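Local coordinates for RabGDI protein (Plasmodium falciparum 3D7, PDB 3P1W), which probably acts as a Rab GDP-dissociation inhibitor, holding prenylated Rab GTPases in their GDP-bound state and carrying them between membrane and cytosol, at residues H20-I25 / Y42-L47; R328-L333 / I379-A384; I348-N353 / I361-V366. All coordinates share one frame; numbering follows the deposited sequence.

Contact 1. Residues H20-I25 / Y42-L47; sequences HYDVII and YGKKIL
A short parallel pairing, Val23 and Ile24 beside Ile46 and Leu47, joins the two strands of a beta-alpha-beta unit in a Rossmann-type domain, as expected for the GDI family; Tyr21, Asp22 and two lysines extend the contact ahead of it. Leu47 N donates to Val23 O (3.3 Å), and Ile25 N reaches Leu47 O at 2.9 Å, almost in line with the carbonyl bond. Before this pairing the chain turns at Asp22, and the carboxylate takes over as a backbone acceptor. With CG anti to its own carbonyl carbon (chi1 -68°), Asp22 presents the anti lone pair of OD2 to Lys45 N (2.8 Å) in a nearly straight bond of 172°. Lys45 O in turn receives Asp22 N at 2.7 Å and, more weakly, Val23 N, so main chain and side chain of Asp22 hold both the backbone N and the backbone O of Lys45.

On the side carrying Ile24 and Leu47, one face of the Tyr21 ring is covered by a CH-pi contact: Leu47 CB stands 3.7 Å from the ring centroid, over its middle, while Leu47 CD2 extends along the ring to CE2 of Tyr21. The extended Lys45 chain passes the same ring, with CG 3.8 Å from Tyr21 CD1. On the other side, Ile25 CD1 packs on Ile46 CB.

Helix 30-41, which makes the crossover, packs against Ile25 and Ile46 and ends in a Schellman motif with Gly43 at C-prime. Beyond Ile24 and Tyr21 lies strand 300-303, and strand 305-308 bonds to the edge of strand 20-26 at Ile24.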
loop_
_atom_site.group_PDB
_atom_site.type_symbol
_atom_site.label_atom_id
_atom_site.label_comp_id
_atom_site.label_asym_id
_atom_site.label_seq_id
_atom_site.Cartn_x
_atom_site.Cartn_y
_atom_site.Cartn_z
ATOM N N HIS A 20 1.887 27.213 20.598
ATOM C CA HIS A 20 2.979 26.228 20.595
ATOM C C HIS A 20 2.467 24.791 20.575
ATOM O O HIS A 20 1.572 24.428 21.342
ATOM C CB HIS A 20 3.936 26.399 21.784
ATOM C CG HIS A 20 5.120 25.479 21.727
ATOM N ND1 HIS A 20 5.077 24.176 22.183
ATOM C CD2 HIS A 20 6.367 25.658 21.227
ATOM C CE1 HIS A 20 6.248 23.598 21.977
ATOM N NE2 HIS A 20 7.049 24.476 21.399
ATOM N N TYR A 21 3.073 23.974 19.715
ATOM C CA TYR A 21 2.711 22.568 19.580
ATOM C C TYR A 21 3.960 21.702 19.679
ATOM O O TYR A 21 5.063 22.133 19.361
ATOM C CB TYR A 21 2.014 22.334 18.235
ATOM C CG TYR A 21 0.803 23.204 18.044
ATOM C CD1 TYR A 21 -0.434 22.808 18.528
ATOM C CD2 TYR A 21 0.899 24.442 17.412
ATOM C CE1 TYR A 21 -1.550 23.609 18.384
ATOM C CE2 TYR A 21 -0.217 25.256 17.264
ATOM C CZ TYR A 21 -1.439 24.834 17.754
ATOM O OH TYR A 21 -2.555 25.623 17.618
ATOM N N ASP A 22 3.784 20.465 20.115
ATOM C CA ASP A 22 4.884 19.509 20.078
ATOM C C ASP A 22 5.249 19.226 18.614
ATOM O O ASP A 22 6.417 19.297 18.227
ATOM C CB ASP A 22 4.502 18.222 20.803
ATOM C CG ASP A 22 4.346 18.431 22.306
ATOM O OD1 ASP A 22 5.272 19.003 22.904
ATOM O OD2 ASP A 22 3.300 18.037 22.868
ATOM N N VAL A 23 4.236 18.926 17.807
ATOM C CA VAL A 23 4.449 18.625 16.390
ATOM C C VAL A 23 3.391 19.351 15.569
ATOM O O VAL A 23 2.210 19.351 15.929
ATOM C CB VAL A 23 4.374 17.114 16.108
ATOM C CG1 VAL A 23 4.740 16.804 14.641
ATOM C CG2 VAL A 23 5.301 16.339 17.042
ATOM N N ILE A 24 3.821 19.987 14.483
ATOM C CA ILE A 24 2.890 20.461 13.455
ATOM C C ILE A 24 3.036 19.518 12.238
ATOM O O ILE A 24 4.144 19.171 11.812
ATOM C CB ILE A 24 3.124 21.923 13.058
ATOM C CG1 ILE A 24 2.886 22.852 14.254
ATOM C CG2 ILE A 24 2.211 22.339 11.882
ATOM C CD1 ILE A 24 3.218 24.305 13.966
ATOM N N ILE A 25 1.897 19.100 11.714
ATOM C CA ILE A 25 1.853 18.125 10.635
ATOM C C ILE A 25 1.268 18.817 9.429
ATOM O O ILE A 25 0.229 19.452 9.547
ATOM C CB ILE A 25 1.031 16.851 11.027
ATOM C CG1 ILE A 25 1.673 16.086 12.194
ATOM C CG2 ILE A 25 0.987 15.867 9.844
ATOM C CD1 ILE A 25 1.153 16.455 13.572
ATOM N N TYR A 42 -0.540 9.205 22.212
ATOM C CA TYR A 42 0.522 9.210 23.226
ATOM C C TYR A 42 0.677 10.582 23.909
ATOM O O TYR A 42 1.731 10.897 24.457
ATOM C CB TYR A 42 1.859 8.744 22.627
ATOM C CG TYR A 42 1.962 7.242 22.440
ATOM C CD1 TYR A 42 1.776 6.659 21.191
ATOM C CD2 TYR A 42 2.250 6.400 23.521
ATOM C CE1 TYR A 42 1.877 5.280 21.011
ATOM C CE2 TYR A 42 2.344 5.018 23.353
ATOM C CZ TYR A 42 2.159 4.465 22.092
ATOM O OH TYR A 42 2.250 3.100 21.907
ATOM N N GLY A 43 -0.377 11.394 23.852
ATOM C CA GLY A 43 -0.478 12.595 24.660
ATOM C C GLY A 43 0.240 13.809 24.112
ATOM O O GLY A 43 0.426 14.772 24.834
ATOM N N LYS A 44 0.643 13.795 22.838
ATOM C CA LYS A 44 1.365 14.951 22.295
ATOM C C LYS A 44 0.383 16.019 21.800
ATOM O O LYS A 44 -0.740 15.703 21.420
ATOM C CB LYS A 44 2.352 14.539 21.198
ATOM C CG LYS A 44 3.492 13.630 21.696
ATOM C CD LYS A 44 4.572 14.418 22.402
ATOM C CE LYS A 44 5.590 13.521 23.104
ATOM N NZ LYS A 44 6.523 14.346 23.930
ATOM N N LYS A 45 0.802 17.285 21.860
ATOM C CA LYS A 45 -0.022 18.412 21.420
ATOM C C LYS A 45 0.325 18.721 19.966
ATOM O O LYS A 45 1.469 19.054 19.662
ATOM C CB LYS A 45 0.218 19.647 22.300
ATOM C CG LYS A 45 -0.547 20.886 21.812
ATOM C CD LYS A 45 -0.614 22.023 22.819
ATOM C CE LYS A 45 -1.561 23.095 22.294
ATOM N NZ LYS A 45 -1.459 24.356 23.057
ATOM N N ILE A 46 -0.666 18.617 19.080
ATOM C CA ILE A 46 -0.423 18.702 17.644
ATOM C C ILE A 46 -1.392 19.643 16.942
ATOM O O ILE A 46 -2.497 19.909 17.432
ATOM C CB ILE A 46 -0.521 17.297 16.951
ATOM C CG1 ILE A 46 -1.968 16.771 16.916
ATOM C CG2 ILE A 46 0.379 16.290 17.647
ATOM C CD1 ILE A 46 -2.145 15.424 16.149
ATOM N N LEU A 47 -0.961 20.113 15.775
ATOM C CA LEU A 47 -1.793 20.880 14.851
ATOM C C LEU A 47 -1.585 20.227 13.482
ATOM O O LEU A 47 -0.442 19.967 13.107
ATOM C CB LEU A 47 -1.328 22.321 14.788
ATOM C CG LEU A 47 -2.049 23.263 13.810
ATOM C CD1 LEU A 47 -3.547 23.358 14.100
ATOM C CD2 LEU A 47 -1.417 24.666 13.837
#

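Contact 2. Residues R328-L333 / I379-A384; sequences RCICIL and IAIVSA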
loop_
_atom_site.group_PDB
_atom_site.type_symbol
_atom_site.label_atom_id
_atom_site.label_comp_id
_atom_site.label_asym_id
_atom_site.label_seq_id
_atom_site.Cartn_x
_atom_site.Cartn_y
_atom_site.Cartn_z
ATOM N N ARG A 328 -0.016 5.378 -12.175
ATOM C CA ARG A 328 -1.251 4.714 -11.815
ATOM C C ARG A 328 -2.318 5.040 -12.825
ATOM O O ARG A 328 -2.504 6.192 -13.203
ATOM C CB ARG A 328 -1.751 5.110 -10.402
ATOM C CG ARG A 328 -0.786 4.783 -9.302
ATOM C CD ARG A 328 -1.358 4.949 -7.918
ATOM N NE ARG A 328 -0.324 4.642 -6.932
ATOM C CZ ARG A 328 0.611 5.514 -6.509
ATOM N NH1 ARG A 328 0.609 6.772 -6.926
ATOM N NH2 ARG A 328 1.536 5.132 -5.652
ATOM N N CYS A 329 -3.003 3.994 -13.282
ATOM C CA CYS A 329 -4.059 4.118 -14.260
ATOM C C CYS A 329 -5.309 3.533 -13.654
ATOM O O CYS A 329 -5.395 2.327 -13.443
ATOM C CB CYS A 329 -3.710 3.361 -15.553
ATOM S SG CYS A 329 -4.952 3.706 -16.846
ATOM N N ILE A 330 -6.263 4.411 -13.354
ATOM C CA ILE A 330 -7.581 4.036 -12.880
ATOM C C ILE A 330 -8.489 3.769 -14.074
ATOM O O ILE A 330 -8.638 4.630 -14.948
ATOM C CB ILE A 330 -8.173 5.152 -11.990
ATOM C CG1 ILE A 330 -7.297 5.346 -10.736
ATOM C CG2 ILE A 330 -9.660 4.841 -11.644
ATOM C CD1 ILE A 330 -7.535 6.665 -9.953
ATOM N N CYS A 331 -9.095 2.575 -14.117
ATOM C CA CYS A 331 -9.895 2.142 -15.252
ATOM C C CYS A 331 -11.298 1.760 -14.788
ATOM O O CYS A 331 -11.451 0.944 -13.874
ATOM C CB CYS A 331 -9.300 0.896 -15.889
ATOM S SG CYS A 331 -7.568 1.014 -16.319
ATOM N N ILE A 332 -12.304 2.363 -15.399
ATOM C CA ILE A 332 -13.678 1.966 -15.162
ATOM C C ILE A 332 -13.969 0.807 -16.093
ATOM O O ILE A 332 -13.809 0.939 -17.317
ATOM C CB ILE A 332 -14.658 3.113 -15.432
ATOM C CG1 ILE A 332 -14.483 4.220 -14.381
ATOM C CG2 ILE A 332 -16.094 2.619 -15.359
ATOM C CD1 ILE A 332 -15.289 5.470 -14.653
ATOM N N LEU A 333 -14.414 -0.300 -15.510
ATOM C CA LEU A 333 -14.819 -1.502 -16.263
ATOM C C LEU A 333 -16.322 -1.769 -16.163
ATOM O O LEU A 333 -16.961 -1.381 -15.176
ATOM C CB LEU A 333 -14.079 -2.737 -15.726
ATOM C CG LEU A 333 -12.576 -2.658 -15.485
ATOM C CD1 LEU A 333 -12.002 -3.984 -14.964
ATOM C CD2 LEU A 333 -11.882 -2.229 -16.738
ATOM N N ILE A 379 -13.779 -0.731 -10.776
ATOM C CA ILE A 379 -12.578 0.067 -10.938
ATOM C C ILE A 379 -11.333 -0.807 -10.762
ATOM O O ILE A 379 -11.160 -1.423 -9.711
ATOM C CB ILE A 379 -12.545 1.217 -9.907
ATOM C CG1 ILE A 379 -13.549 2.288 -10.294
ATOM C CG2 ILE A 379 -11.204 1.867 -9.884
ATOM C CD1 ILE A 379 -13.096 3.065 -11.475
ATOM N N ALA A 380 -10.480 -0.855 -11.788
ATOM C CA ALA A 380 -9.191 -1.540 -11.704
ATOM C C ALA A 380 -8.100 -0.479 -11.783
ATOM O O ALA A 380 -8.122 0.356 -12.676
ATOM C CB ALA A 380 -9.032 -2.569 -12.866
ATOM N N ILE A 381 -7.164 -0.535 -10.849
ATOM C CA ILE A 381 -6.088 0.433 -10.755
ATOM C C ILE A 381 -4.766 -0.283 -10.970
ATOM O O ILE A 381 -4.341 -1.103 -10.154
ATOM C CB ILE A 381 -6.104 1.142 -9.400
ATOM C CG1 ILE A 381 -7.521 1.679 -9.099
ATOM C CG2 ILE A 381 -5.028 2.269 -9.392
ATOM C CD1 ILE A 381 -8.468 0.720 -8.322
ATOM N N VAL A 382 -4.136 0.037 -12.096
ATOM C CA VAL A 382 -2.845 -0.536 -12.468
ATOM C C VAL A 382 -1.762 0.405 -11.986
ATOM O O VAL A 382 -1.833 1.581 -12.278
ATOM C CB VAL A 382 -2.741 -0.716 -13.984
ATOM C CG1 VAL A 382 -1.355 -1.266 -14.364
ATOM C CG2 VAL A 382 -3.864 -1.645 -14.531
ATOM N N SER A 383 -0.740 -0.105 -11.289
ATOM C CA SER A 383 0.332 0.720 -10.791
ATOM C C SER A 383 1.674 0.089 -11.122
ATOM O O SER A 383 1.834 -1.151 -11.044
ATOM C CB SER A 383 0.178 0.930 -9.266
ATOM O OG SER A 383 0.098 -0.327 -8.586
ATOM N N ALA A 384 2.625 0.934 -11.491
ATOM C CA ALA A 384 3.943 0.511 -11.862
ATOM C C ALA A 384 4.985 1.556 -11.526
ATOM O O ALA A 384 4.694 2.755 -11.516
ATOM C CB ALA A 384 4.005 0.182 -13.383
#
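Ile379 opens the second segment opposite Ile332, in an antiparallel pairing buried in the large mixed sheet. Its side chain was modelled in two conformations, so its exact fit against Ile330 and Ile332 is doubtful; its CA lies 3.3 Å from Cys331 O in a CA-H...O contact. Ala380 follows in a hydrogen-bonded pair with Cys331. Its N donates to Cys331 O (2.9 Å), its O accepts from Cys331 N (2.8 Å), and its methyl group meets CD1 of Leu333, whose CB does not itself point at this strand.

Ile381 returns to the face of Ile379. It lies side by side with Ile330, both pointing the same way, CG1 to CG1 at 4.0 Å; in both residues CG1 is anti to the carbonyl carbon (chi1 -50° and -63°), which brings the two matching branches together. Val382 repeats the pattern of Ala380, exchanging two bonds with Cys329: Val382 N to Cys329 O and Cys329 N to Val382 O, each 2.9 Å. Ser383 then pairs with Arg328, CB resting on the arginine CG at 4.0 Å. Their polar ends turn to the loop beyond, OG of Ser383 to Ala435 O and NH2 of Arg328 to the carbonyls of Tyr433 and Asp434.

Taken together, the contact is sealed by main-chain bonds and by hydrocarbon, with small side chains (Cys, Ala, Val) and the end of Leu333 on one face, and four isoleucines with Arg328 and Ser383 on the other. NH2 of the buried arginine bonds to backbone carbonyls, tying the sheet to a loop while its aliphatic stem serves the strand pair.

Contact 3. Residues I348-N353 / I361-V366; sequences IIIPQN and IYINLV
Ile348 to Ile350 and Ile361 to Ile363 form the paired arms of a beta hairpin, closed by the chain between Pro351 and Asp360; strands 348-350 and 361-366 run antiparallel at 170°. Two hydrogen-bonded pairs fix the alignment. Ile348 N donates to Ile363 O at 2.8 Å and Ile363 N returns a bond to Ile348 O at 2.9 Å; nearer the turn, Ile350 N lies nearly on the line of the Ile361 carbonyl (N to O, 2.8 Å), although its N-H is bent, 149° at the hydrogen, whereas Ile361 N to Ile350 O is longer at 3.1 Å. Between these pairs sit Ile349 and Tyr362, where Tyr362 CA approaches Ile348 O at 3.4 Å.

The four isoleucines of the hydrogen-bonded pairs share one face. Ile350 and Ile361 run side by side in the same direction, joined at CD1 of Ile350 and CG2 of Ile361 (4.1 Å). With CG1 anti to its carbonyl carbon (chi1 -51°), Ile350 carries that methyl into the group, where it also nears CD1 of Ile363. Ile348 and Ile363 touch through their branched CB atoms, 4.1 Å apart. On the reverse face Ile349 reaches the Tyr362 ring obliquely.

Within the mixed sheet the hairpin stands between two further strands. Strand 117-129 runs parallel to strand 346-350 along the edge turned away from strand 361-367, bonding to Ile349 through Tyr124 and Tyr126, and strand 378-385 lies antiparallel on the far side of strand 361-367.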
loop_
_atom_site.group_PDB
_atom_site.type_symbol
_atom_site.label_atom_id
_atom_site.label_comp_id
_atom_site.label_asym_id
_atom_site.label_seq_id
_atom_site.Cartn_x
_atom_site.Cartn_y
_atom_site.Cartn_z
ATOM N N ILE A 348 -3.953 -8.337 -8.037
ATOM C CA ILE A 348 -3.112 -9.089 -8.944
ATOM C C ILE A 348 -1.698 -8.571 -8.836
ATOM O O ILE A 348 -1.459 -7.379 -9.007
ATOM C CB ILE A 348 -3.577 -8.963 -10.419
ATOM C CG1 ILE A 348 -5.035 -9.419 -10.607
ATOM C CG2 ILE A 348 -2.655 -9.729 -11.370
ATOM C CD1 ILE A 348 -5.641 -8.958 -11.937
ATOM N N ILE A 349 -0.788 -9.451 -8.464
ATOM C CA ILE A 349 0.613 -9.152 -8.365
ATOM C C ILE A 349 1.298 -9.706 -9.607
ATOM O O ILE A 349 1.206 -10.918 -9.898
ATOM C CB ILE A 349 1.209 -9.724 -7.070
ATOM C CG1 ILE A 349 0.572 -9.016 -5.867
ATOM C CG2 ILE A 349 2.767 -9.589 -7.055
ATOM C CD1 ILE A 349 0.875 -9.618 -4.494
ATOM N N ILE A 350 2.004 -8.835 -10.317
ATOM C CA ILE A 350 2.751 -9.255 -11.521
ATOM C C ILE A 350 4.266 -9.215 -11.268
ATOM O O ILE A 350 4.879 -8.125 -11.249
ATOM C CB ILE A 350 2.405 -8.408 -12.740
ATOM C CG1 ILE A 350 0.883 -8.318 -12.950
ATOM C CG2 ILE A 350 3.167 -8.997 -14.007
ATOM C CD1 ILE A 350 0.447 -7.368 -14.091
ATOM N N PRO A 351 4.873 -10.396 -11.042
ATOM C CA PRO A 351 6.305 -10.414 -10.758
ATOM C C PRO A 351 7.094 -9.873 -11.941
ATOM O O PRO A 351 6.774 -10.164 -13.090
ATOM C CB PRO A 351 6.597 -11.884 -10.481
ATOM C CG PRO A 351 5.290 -12.449 -10.052
ATOM C CD PRO A 351 4.239 -11.705 -10.780
ATOM N N GLN A 352 8.099 -9.064 -11.640
ATOM C CA GLN A 352 8.846 -8.330 -12.656
ATOM C C GLN A 352 9.420 -9.206 -13.795
ATOM O O GLN A 352 9.426 -8.784 -14.964
ATOM C CB GLN A 352 9.932 -7.497 -11.968
ATOM C CG GLN A 352 11.005 -8.345 -11.238
ATOM C CD GLN A 352 11.817 -7.539 -10.281
ATOM O OE1 GLN A 352 13.006 -7.354 -10.499
ATOM N NE2 GLN A 352 11.185 -7.022 -9.229
ATOM N N ASN A 353 9.870 -10.425 -13.465
ATOM C CA ASN A 353 10.467 -11.316 -14.478
ATOM C C ASN A 353 9.462 -11.783 -15.531
ATOM O O ASN A 353 9.849 -12.204 -16.639
ATOM C CB ASN A 353 11.236 -12.498 -13.839
ATOM C CG ASN A 353 10.344 -13.460 -13.047
ATOM O OD1 ASN A 353 9.178 -13.199 -12.787
ATOM N ND2 ASN A 353 10.918 -14.601 -12.662
ATOM N N ILE A 361 4.590 -5.063 -11.229
ATOM C CA ILE A 361 3.387 -4.281 -11.541
ATOM C C ILE A 361 2.228 -4.874 -10.756
ATOM O O ILE A 361 2.204 -6.093 -10.486
ATOM C CB ILE A 361 3.143 -4.216 -13.054
ATOM C CG1 ILE A 361 4.319 -3.455 -13.714
ATOM C CG2 ILE A 361 1.807 -3.571 -13.392
ATOM C CD1 ILE A 361 4.223 -3.287 -15.255
ATOM N N TYR A 362 1.288 -4.018 -10.369
ATOM C CA TYR A 362 0.192 -4.392 -9.492
ATOM C C TYR A 362 -1.144 -3.915 -10.042
ATOM O O TYR A 362 -1.218 -2.884 -10.679
ATOM C CB TYR A 362 0.418 -3.798 -8.102
ATOM C CG TYR A 362 1.809 -4.017 -7.523
ATOM C CD1 TYR A 362 2.058 -5.078 -6.650
ATOM C CD2 TYR A 362 2.883 -3.181 -7.861
ATOM C CE1 TYR A 362 3.314 -5.293 -6.108
ATOM C CE2 TYR A 362 4.157 -3.391 -7.334
ATOM C CZ TYR A 362 4.368 -4.440 -6.459
ATOM O OH TYR A 362 5.610 -4.672 -5.940
ATOM N N ILE A 363 -2.206 -4.676 -9.783
ATOM C CA ILE A 363 -3.558 -4.277 -10.161
ATOM C C ILE A 363 -4.496 -4.542 -8.988
ATOM O O ILE A 363 -4.562 -5.677 -8.496
ATOM C CB ILE A 363 -4.094 -5.022 -11.387
ATOM C CG1 ILE A 363 -3.081 -5.026 -12.524
ATOM C CG2 ILE A 363 -5.466 -4.477 -11.776
ATOM C CD1 ILE A 363 -3.503 -5.809 -13.810
ATOM N N ASN A 364 -5.186 -3.500 -8.519
ATOM C CA ASN A 364 -6.272 -3.667 -7.547
ATOM C C ASN A 364 -7.611 -3.467 -8.214
ATOM O O ASN A 364 -7.726 -2.671 -9.125
ATOM C CB ASN A 364 -6.110 -2.710 -6.394
ATOM C CG ASN A 364 -5.103 -3.210 -5.398
ATOM O OD1 ASN A 364 -4.701 -4.390 -5.445
ATOM N ND2 ASN A 364 -4.674 -2.343 -4.497
ATOM N N LEU A 365 -8.614 -4.213 -7.765
ATOM C CA LEU A 365 -9.941 -4.130 -8.329
ATOM C C LEU A 365 -10.898 -3.945 -7.152
ATOM O O LEU A 365 -10.831 -4.718 -6.182
ATOM C CB LEU A 365 -10.262 -5.418 -9.115
ATOM C CG LEU A 365 -11.606 -5.649 -9.785
ATOM C CD1 LEU A 365 -12.738 -5.914 -8.797
ATOM C CD2 LEU A 365 -11.992 -4.521 -10.761
ATOM N N VAL A 366 -11.757 -2.918 -7.257
ATOM C CA VAL A 366 -12.814 -2.655 -6.307
ATOM C C VAL A 366 -14.089 -2.225 -7.011
ATOM O O VAL A 366 -14.085 -1.880 -8.193
ATOM C CB VAL A 366 -12.368 -1.612 -5.276
ATOM C CG1 VAL A 366 -11.340 -2.227 -4.293
ATOM C CG2 VAL A 366 -11.790 -0.403 -5.996
#

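Contacts 2 and 3 belong to one buried sheet, their centres about 11 Å apart, and strands 361-367 and 378-385 join them as direct neighbours: Ile381 N probably bonds to Asn364 O, and Val382 packs on Ile361 and Ile363. Contact 1 stands apart, its centre about 37 Å from that of contact 2 and 38 Å from that of contact 3, across the chain's centre in a separate sheet and only partly buried. Its position shows in its chemistry. Parallel pairing is supplemented there by an aspartate, a tyrosine ring and lysine stems, whereas the two antiparallel contacts of the interior rely on reciprocal backbone bonds and largely apolar side chains, isoleucine above all.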